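Local coordinates for Acarbose/maltose binding protein GacH (Streptomyces glaucescens, PDB 3K01) that binds acarbose and an acarbose homolog, and probably maltose, as the solute receptor of an ABC transporter, at residues Asp202-Asp214 and Ala398-Lys412. Sequence-based numbering, arbitrary orientation.
Sequences DLVDEKNKTVTVD and ANTGDAYRKLLKDYK
In the conformer described, Arg405 NH1 and NH2 both reach Asp214 OD2, at 2.8 Å for NH1, an end-on salt bridge in which one carboxylate oxygen takes two N-H groups and lies in the guanidinium plane. At another edge of the same group, Arg405 NE binds the C-terminal carboxylate through Lys412 OXT at 2.7 Å. A water accepts from Arg405 NH2 and donates to Val211 O and Lys412 O, while Val211 CB sits over one guanidinium face, toward its rim. With its chain extended from CG to NE, Arg405 runs from helix 393-407 to both carboxylates.

The last residue is bonded through its backbone to the small hairpin: Lys412 N donates to Lys209 O (2.8 Å), and Val211 N returns an almost straight bond to Lys412 O (2.8 Å, 172°). Just before it, Tyr411 lays one ring face over Lys209 CA, a CH-pi contact 3.8 Å from the centroid, and turns the opposite face to Leu408 CD1. Val204 CB meets Tyr411 CE2 at 3.8 Å. Val211 CG2 packs on Tyr404 CB, and chi1 of 76° turns Val213 CG1 toward the helix, against Thr400 CG2 and Tyr404 CE2, 3.7 Å from each, beside the backbone of Gly401.

Farther in, Tyr404 OH bonds to Leu375 O, and Ile379 of helix 376-387 touches both Leu203 and Tyr404. The contact thus joins the end of helix 393-407 and the chain terminus to hairpin 204-211 of this solute-binding protein; the Arg405 guanidinium bridges two carboxylates and probably offsets part of their negative charge.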
loop_
_atom_site.group_PDB
_atom_site.type_symbol
_atom_site.label_atom_id
_atom_site.label_comp_id
_atom_site.label_asym_id
_atom_site.label_seq_id
_atom_site.Cartn_x
_atom_site.Cartn_y
_atom_site.Cartn_z
ATOM N N ASP A 202 0.007 -12.534 11.182
ATOM C CA ASP A 202 0.771 -12.162 10.000
ATOM C C ASP A 202 0.872 -13.376 9.096
ATOM O O ASP A 202 0.519 -14.500 9.495
ATOM C CB ASP A 202 2.172 -11.656 10.358
ATOM C CG ASP A 202 2.668 -10.578 9.412
ATOM O OD1 ASP A 202 2.257 -10.531 8.236
ATOM O OD2 ASP A 202 3.545 -9.800 9.861
ATOM N N LEU A 203 1.369 -13.161 7.883
ATOM C CA LEU A 203 1.350 -14.174 6.847
ATOM C C LEU A 203 2.432 -15.226 7.064
ATOM O O LEU A 203 2.154 -16.433 7.135
ATOM C CB LEU A 203 1.490 -13.501 5.469
ATOM C CG LEU A 203 0.405 -12.461 5.164
ATOM C CD1 LEU A 203 0.657 -11.829 3.786
ATOM C CD2 LEU A 203 -0.998 -13.057 5.238
ATOM N N VAL A 204 3.673 -14.763 7.198
ATOM C CA VAL A 204 4.816 -15.643 7.420
ATOM C C VAL A 204 5.810 -14.981 8.344
ATOM O O VAL A 204 5.815 -13.751 8.520
ATOM C CB VAL A 204 5.552 -16.021 6.106
ATOM C CG1 VAL A 204 4.651 -16.729 5.160
ATOM C CG2 VAL A 204 6.180 -14.775 5.448
ATOM N N ASP A 205 6.646 -15.820 8.942
ATOM C CA ASP A 205 7.822 -15.368 9.672
ATOM C C ASP A 205 9.025 -15.667 8.758
ATOM O O ASP A 205 9.482 -16.805 8.676
ATOM C CB ASP A 205 7.893 -16.123 11.004
ATOM C CG ASP A 205 9.052 -15.681 11.887
ATOM O OD1 ASP A 205 9.975 -14.997 11.400
ATOM O OD2 ASP A 205 9.020 -16.048 13.077
ATOM N N GLU A 206 9.502 -14.654 8.038
ATOM C CA GLU A 206 10.637 -14.826 7.123
ATOM C C GLU A 206 11.857 -15.331 7.877
ATOM O O GLU A 206 12.484 -16.305 7.472
ATOM C CB GLU A 206 11.026 -13.502 6.459
ATOM C CG GLU A 206 9.906 -12.667 5.888
ATOM C CD GLU A 206 10.439 -11.401 5.254
ATOM O OE1 GLU A 206 9.890 -10.306 5.532
ATOM O OE2 GLU A 206 11.438 -11.503 4.493
ATOM N N LYS A 207 12.160 -14.658 8.988
ATOM C CA LYS A 207 13.355 -14.937 9.788
ATOM C C LYS A 207 13.478 -16.422 10.098
ATOM O O LYS A 207 14.551 -17.011 9.937
ATOM C CB LYS A 207 13.335 -14.114 11.083
ATOM C CG LYS A 207 14.603 -14.229 11.929
ATOM C CD LYS A 207 14.548 -13.305 13.135
ATOM C CE LYS A 207 15.120 -11.918 12.822
ATOM N NZ LYS A 207 16.611 -11.942 12.633
ATOM N N ASN A 208 12.371 -17.028 10.524
ATOM C CA ASN A 208 12.357 -18.435 10.894
ATOM C C ASN A 208 11.774 -19.352 9.825
ATOM O O ASN A 208 11.532 -20.527 10.083
ATOM C CB ASN A 208 11.606 -18.628 12.215
ATOM C CG ASN A 208 12.296 -17.953 13.389
ATOM O OD1 ASN A 208 11.790 -16.979 13.943
ATOM N ND2 ASN A 208 13.449 -18.483 13.784
ATOM N N LYS A 209 11.558 -18.805 8.628
ATOM C CA LYS A 209 10.963 -19.527 7.505
ATOM C C LYS A 209 9.789 -20.389 7.967
ATOM O O LYS A 209 9.741 -21.599 7.743
ATOM C CB LYS A 209 12.014 -20.347 6.755
ATOM C CG LYS A 209 12.968 -19.478 5.931
ATOM C CD LYS A 209 13.629 -20.266 4.805
ATOM C CE LYS A 209 14.709 -21.208 5.334
ATOM N NZ LYS A 209 15.961 -20.474 5.708
ATOM N N THR A 210 8.813 -19.732 8.600
ATOM C CA THR A 210 7.644 -20.417 9.149
ATOM C C THR A 210 6.367 -19.735 8.643
ATOM O O THR A 210 6.284 -18.507 8.691
ATOM C CB THR A 210 7.682 -20.403 10.694
ATOM O OG1 THR A 210 8.915 -20.991 11.141
ATOM C CG2 THR A 210 6.494 -21.176 11.282
ATOM N N VAL A 211 5.413 -20.525 8.165
ATOM C CA VAL A 211 4.095 -20.015 7.805
ATOM C C VAL A 211 3.319 -19.746 9.102
ATOM O O VAL A 211 3.247 -20.603 9.994
ATOM C CB VAL A 211 3.376 -21.030 6.927
ATOM C CG1 VAL A 211 1.891 -20.676 6.765
ATOM C CG2 VAL A 211 4.051 -21.087 5.578
ATOM N N THR A 212 2.749 -18.553 9.218
ATOM C CA THR A 212 2.030 -18.172 10.435
ATOM C C THR A 212 0.554 -17.818 10.191
ATOM O O THR A 212 -0.183 -17.605 11.163
ATOM C CB THR A 212 2.713 -17.006 11.183
ATOM O OG1 THR A 212 2.858 -15.913 10.279
ATOM C CG2 THR A 212 4.103 -17.392 11.718
ATOM N N VAL A 213 0.115 -17.776 8.937
ATOM C CA VAL A 213 -1.266 -17.382 8.620
ATOM C C VAL A 213 -2.313 -18.316 9.213
ATOM O O VAL A 213 -3.478 -17.921 9.396
ATOM C CB VAL A 213 -1.464 -17.264 7.101
ATOM C CG1 VAL A 213 -1.578 -18.632 6.440
ATOM C CG2 VAL A 213 -2.667 -16.377 6.747
ATOM N N ASP A 214 -1.893 -19.542 9.529
ATOM C CA ASP A 214 -2.806 -20.537 10.098
ATOM C C ASP A 214 -2.622 -20.736 11.594
ATOM O O ASP A 214 -3.101 -21.750 12.150
ATOM C CB ASP A 214 -2.757 -21.869 9.337
ATOM C CG ASP A 214 -1.358 -22.455 9.243
ATOM O OD1 ASP A 214 -0.385 -21.838 9.714
ATOM O OD2 ASP A 214 -1.263 -23.588 8.719
ATOM N N ALA A 398 -6.399 -23.139 7.729
ATOM C CA ALA A 398 -5.617 -24.321 7.348
ATOM C C ALA A 398 -5.365 -24.372 5.845
ATOM O O ALA A 398 -4.237 -24.660 5.394
ATOM C CB ALA A 398 -6.350 -25.587 7.816
ATOM N N ASN A 399 -6.387 -24.068 5.056
ATOM C CA ASN A 399 -6.245 -24.085 3.607
ATOM C C ASN A 399 -5.255 -23.005 3.160
ATOM O O ASN A 399 -4.451 -23.217 2.247
ATOM C CB ASN A 399 -7.588 -23.802 2.928
ATOM C CG ASN A 399 -8.527 -24.985 2.956
ATOM O OD1 ASN A 399 -8.118 -26.125 3.217
ATOM N ND2 ASN A 399 -9.787 -24.729 2.690
ATOM N N THR A 400 -5.316 -21.847 3.815
ATOM C CA THR A 400 -4.409 -20.744 3.466
ATOM C C THR A 400 -2.970 -21.189 3.781
ATOM O O THR A 400 -2.058 -21.018 2.978
ATOM C CB THR A 400 -4.756 -19.452 4.235
ATOM O OG1 THR A 400 -6.152 -19.160 4.085
ATOM C CG2 THR A 400 -3.995 -18.257 3.673
ATOM N N GLY A 401 -2.770 -21.770 4.957
ATOM C CA GLY A 401 -1.436 -22.222 5.368
ATOM C C GLY A 401 -0.897 -23.312 4.459
ATOM O O GLY A 401 0.283 -23.303 4.105
ATOM N N ASP A 402 -1.751 -24.250 4.063
ATOM C CA ASP A 402 -1.320 -25.323 3.177
ATOM C C ASP A 402 -0.902 -24.755 1.836
ATOM O O ASP A 402 0.108 -25.182 1.273
ATOM C CB ASP A 402 -2.425 -26.355 2.974
ATOM C CG ASP A 402 -2.626 -27.245 4.177
ATOM O OD1 ASP A 402 -1.832 -27.166 5.139
ATOM O OD2 ASP A 402 -3.594 -28.031 4.150
ATOM N N ALA A 403 -1.671 -23.799 1.305
ATOM C CA ALA A 403 -1.323 -23.185 0.040
ATOM C C ALA A 403 0.019 -22.464 0.199
ATOM O O ALA A 403 0.863 -22.510 -0.716
ATOM C CB ALA A 403 -2.423 -22.221 -0.415
ATOM N N TYR A 404 0.250 -21.806 1.333
ATOM C CA TYR A 404 1.541 -21.116 1.533
ATOM C C TYR A 404 2.701 -22.113 1.598
ATOM O O TYR A 404 3.754 -21.862 0.993
ATOM C CB TYR A 404 1.550 -20.264 2.792
ATOM C CG TYR A 404 0.761 -18.971 2.707
ATOM C CD1 TYR A 404 -0.109 -18.705 1.654
ATOM C CD2 TYR A 404 0.864 -18.048 3.719
ATOM C CE1 TYR A 404 -0.836 -17.494 1.634
ATOM C CE2 TYR A 404 0.137 -16.857 3.699
ATOM C CZ TYR A 404 -0.682 -16.587 2.649
ATOM O OH TYR A 404 -1.394 -15.409 2.621
ATOM N N ARG A 405 2.544 -23.238 2.300
ATOM C CA ARG A 405 3.621 -24.243 2.355
ATOM C C ARG A 405 3.921 -24.802 0.968
ATOM O O ARG A 405 5.072 -25.107 0.640
ATOM C CB ARG A 405 3.289 -25.352 3.363
ATOM C CG ARG A 405 3.270 -24.825 4.785
ATOM C CD ARG A 405 2.996 -25.864 5.878
ATOM N NE ARG A 405 2.861 -25.177 7.167
ATOM C CZ ARG A 405 1.714 -24.700 7.649
ATOM N NH1 ARG A 405 0.585 -24.885 6.983
ATOM N NH2 ARG A 405 1.687 -24.075 8.816
ATOM N N LYS A 406 2.905 -24.922 0.128
ATOM C CA LYS A 406 3.118 -25.403 -1.233
ATOM C C LYS A 406 3.854 -24.372 -2.094
ATOM O O LYS A 406 4.708 -24.738 -2.919
ATOM C CB LYS A 406 1.789 -25.789 -1.875
ATOM C CG LYS A 406 1.246 -27.114 -1.386
ATOM C CD LYS A 406 -0.143 -27.374 -1.940
ATOM C CE LYS A 406 -0.535 -28.843 -1.786
ATOM N NZ LYS A 406 -0.891 -29.201 -0.385
ATOM N N LEU A 407 3.542 -23.089 -1.907
ATOM C CA LEU A 407 4.193 -21.974 -2.618
ATOM C C LEU A 407 5.634 -21.742 -2.162
ATOM O O LEU A 407 6.502 -21.369 -2.974
ATOM C CB LEU A 407 3.435 -20.665 -2.343
ATOM C CG LEU A 407 2.133 -20.481 -3.084
ATOM C CD1 LEU A 407 1.426 -19.304 -2.431
ATOM C CD2 LEU A 407 2.382 -20.262 -4.587
ATOM N N LEU A 408 5.843 -21.902 -0.860
ATOM C CA LEU A 408 7.105 -21.644 -0.162
ATOM C C LEU A 408 7.649 -22.998 0.275
ATOM O O LEU A 408 7.523 -23.435 1.433
ATOM C CB LEU A 408 6.896 -20.750 1.057
ATOM C CG LEU A 408 6.141 -19.443 0.842
ATOM C CD1 LEU A 408 5.768 -18.880 2.169
ATOM C CD2 LEU A 408 7.007 -18.423 0.097
ATOM N N LYS A 409 8.265 -23.652 -0.675
ATOM C CA LYS A 409 8.754 -24.999 -0.526
ATOM C C LYS A 409 9.671 -25.225 0.676
ATOM O O LYS A 409 9.750 -26.351 1.173
ATOM C CB LYS A 409 9.450 -25.399 -1.824
ATOM C CG LYS A 409 8.522 -25.462 -3.060
ATOM C CD LYS A 409 9.259 -26.078 -4.269
ATOM C CE LYS A 409 8.814 -25.479 -5.643
ATOM N NZ LYS A 409 9.761 -25.779 -6.827
ATOM N N ASP A 410 10.371 -24.183 1.130
ATOM C CA ASP A 410 11.285 -24.328 2.263
ATOM C C ASP A 410 10.822 -23.673 3.563
ATOM O O ASP A 410 11.618 -23.407 4.462
ATOM C CB ASP A 410 12.690 -23.840 1.892
ATOM C CG ASP A 410 12.740 -22.361 1.530
ATOM O OD1 ASP A 410 11.682 -21.690 1.420
ATOM O OD2 ASP A 410 13.871 -21.841 1.343
ATOM N N TYR A 411 9.527 -23.395 3.664
ATOM C CA TYR A 411 8.979 -22.912 4.923
ATOM C C TYR A 411 8.318 -24.050 5.685
ATOM O O TYR A 411 7.762 -24.960 5.069
ATOM C CB TYR A 411 7.957 -21.801 4.663
ATOM C CG TYR A 411 8.541 -20.422 4.475
ATOM C CD1 TYR A 411 9.527 -20.172 3.496
ATOM C CD2 TYR A 411 8.094 -19.354 5.251
ATOM C CE1 TYR A 411 10.051 -18.888 3.335
ATOM C CE2 TYR A 411 8.603 -18.088 5.088
ATOM C CZ TYR A 411 9.593 -17.852 4.142
ATOM O OH TYR A 411 10.087 -16.569 3.986
ATOM N N LYS A 412 8.395 -23.991 7.010
ATOM C CA LYS A 412 7.668 -24.918 7.890
ATOM C C LYS A 412 6.239 -24.437 8.089
ATOM O O LYS A 412 6.000 -23.224 8.085
ATOM C CB LYS A 412 8.340 -25.024 9.269
ATOM C CG LYS A 412 9.307 -26.177 9.430
ATOM C CD LYS A 412 10.746 -25.690 9.408
ATOM C CE LYS A 412 11.721 -26.746 9.939
ATOM N NZ LYS A 412 11.415 -27.156 11.350
ATOM O OXT LYS A 412 5.321 -25.247 8.279
HETATM O O HOH W 1 3.977 -23.221 10.107
#